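Local coordinates for putative type VI secretion protein (Escherichia coli, PDB 4PS2), which probably builds, together with TssC, the contractile sheath of the type VI secretion system, this chain being the C-terminal helical fragment of the protein, at residues A[6-9]-A[13-16]. Numbering follows the deposited sequence.
Sequences LTFR and DFTP
Phe-8 and Phe-14 lie face to face in an offset stack, inside the loop that leads into helix 16-40 of this helical bundle. The ring centroids are 3.9 Å apart and the planes differ by 5°. Phe-8 can be followed from its root. Its CB is 3.6 Å from CE2 of Phe-14. CG comes closest, 3.4 Å from CZ of Phe-14. CD1 also faces that CZ, while CD2 lies 3.6 Å from Phe-14 CE1 and also borders the backbone O and the CB of Asp-13. CE1 faces Phe-14 CE1. CE2 meets Asp-13 O and Phe-14 CD1, and CZ at the tip faces Phe-14 CE1 as well. CG sits anti to the carbonyl carbon (chi1 -60°), which lays one face of the ring on Phe-14 and sets its edge against the backbone O of Asp-13. With an alanine here the ring is gone, and Phe-14 would probably lose its stacking partner and be freer to turn. In the same segment, Leu-6 packs on Gln-22, Ile-23 and Leu-26, so the segment 6-9 is tied to helix 16-40 as well. Next to the stack, OD1 of Asp-13 takes two donors, both from Arg-9. The salt bridge from Arg-9 is modest: NE is 3.1 Å from OD1 of Asp-13, but the hydrogen bond is weak and the arginine is poorly ordered. The backbone bond is straighter: Arg-9 N reaches Asp-13 OD1 at 3.0 Å, on the anti side of the carboxylate and 17° out of its plane.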
loop_
_atom_site.group_PDB
_atom_site.type_symbol
_atom_site.label_atom_id
_atom_site.label_comp_id
_atom_site.label_asym_id
_atom_site.label_seq_id
_atom_site.Cartn_x
_atom_site.Cartn_y
_atom_site.Cartn_z
ATOM N N LEU A 6 1.331 2.600 13.028
ATOM C CA LEU A 6 0.780 3.944 12.984
ATOM C C LEU A 6 1.235 4.563 14.290
ATOM O O LEU A 6 0.862 4.076 15.362
ATOM C CB LEU A 6 -0.764 3.929 12.894
ATOM C CG LEU A 6 -1.531 5.275 12.972
ATOM C CD1 LEU A 6 -0.934 6.358 12.048
ATOM C CD2 LEU A 6 -2.996 5.078 12.654
ATOM N N THR A 7 2.089 5.584 14.208
ATOM C CA THR A 7 2.605 6.262 15.383
ATOM C C THR A 7 1.824 7.557 15.574
ATOM O O THR A 7 1.652 8.314 14.625
ATOM C CB THR A 7 4.135 6.439 15.274
ATOM O OG1 THR A 7 4.725 5.141 15.166
ATOM C CG2 THR A 7 4.748 7.174 16.489
ATOM N N PHE A 8 1.329 7.787 16.791
ATOM C CA PHE A 8 0.587 8.993 17.160
ATOM C C PHE A 8 1.576 9.876 17.919
ATOM O O PHE A 8 2.034 9.474 18.984
ATOM C CB PHE A 8 -0.621 8.621 18.055
ATOM C CG PHE A 8 -1.603 7.673 17.400
ATOM C CD1 PHE A 8 -1.429 6.294 17.488
ATOM C CD2 PHE A 8 -2.719 8.157 16.733
ATOM C CE1 PHE A 8 -2.326 5.418 16.877
ATOM C CE2 PHE A 8 -3.630 7.279 16.141
ATOM C CZ PHE A 8 -3.426 5.915 16.213
ATOM N N ARG A 9 1.967 11.022 17.340
ATOM C CA ARG A 9 2.949 11.937 17.939
ATOM C C ARG A 9 2.347 13.050 18.799
ATOM O O ARG A 9 3.079 13.852 19.383
ATOM C CB ARG A 9 3.964 12.464 16.908
ATOM C CG ARG A 9 3.362 13.021 15.630
ATOM C CD ARG A 9 3.681 12.100 14.472
ATOM N NE ARG A 9 2.595 12.060 13.494
ATOM C CZ ARG A 9 2.591 12.733 12.348
ATOM N NH1 ARG A 9 3.622 13.504 12.017
ATOM N NH2 ARG A 9 1.561 12.634 11.519
ATOM N N ASP A 13 -3.707 13.472 16.708
ATOM C CA ASP A 13 -3.588 12.362 15.796
ATOM C C ASP A 13 -4.670 11.287 15.962
ATOM O O ASP A 13 -4.834 10.503 15.081
ATOM C CB ASP A 13 -2.211 11.712 15.923
ATOM C CG ASP A 13 -1.126 12.450 15.168
ATOM O OD1 ASP A 13 0.044 12.138 15.331
ATOM O OD2 ASP A 13 -1.417 13.339 14.387
ATOM N N PHE A 14 -5.379 11.282 17.096
ATOM C CA PHE A 14 -6.450 10.316 17.422
ATOM C C PHE A 14 -7.838 10.728 16.885
ATOM O O PHE A 14 -8.804 9.975 16.986
ATOM C CB PHE A 14 -6.510 10.078 18.941
ATOM C CG PHE A 14 -5.381 9.216 19.441
ATOM C CD1 PHE A 14 -5.420 7.832 19.285
ATOM C CD2 PHE A 14 -4.278 9.782 20.061
ATOM C CE1 PHE A 14 -4.373 7.037 19.738
ATOM C CE2 PHE A 14 -3.253 8.983 20.554
ATOM C CZ PHE A 14 -3.298 7.618 20.378
ATOM N N THR A 15 -7.916 11.922 16.307
ATOM C CA THR A 15 -9.104 12.509 15.692
ATOM C C THR A 15 -9.667 11.537 14.637
ATOM O O THR A 15 -8.883 11.020 13.834
ATOM C CB THR A 15 -8.700 13.911 15.157
ATOM O OG1 THR A 15 -9.266 14.922 15.977
ATOM C CG2 THR A 15 -9.061 14.150 13.729
ATOM N N PRO A 16 -10.991 11.243 14.633
ATOM C CA PRO A 16 -11.525 10.293 13.638
ATOM C C PRO A 16 -11.169 10.602 12.179
ATOM O O PRO A 16 -10.935 9.665 11.430
ATOM C CB PRO A 16 -13.044 10.289 13.889
ATOM C CG PRO A 16 -13.312 11.350 14.870
ATOM C CD PRO A 16 -12.044 11.701 15.568
#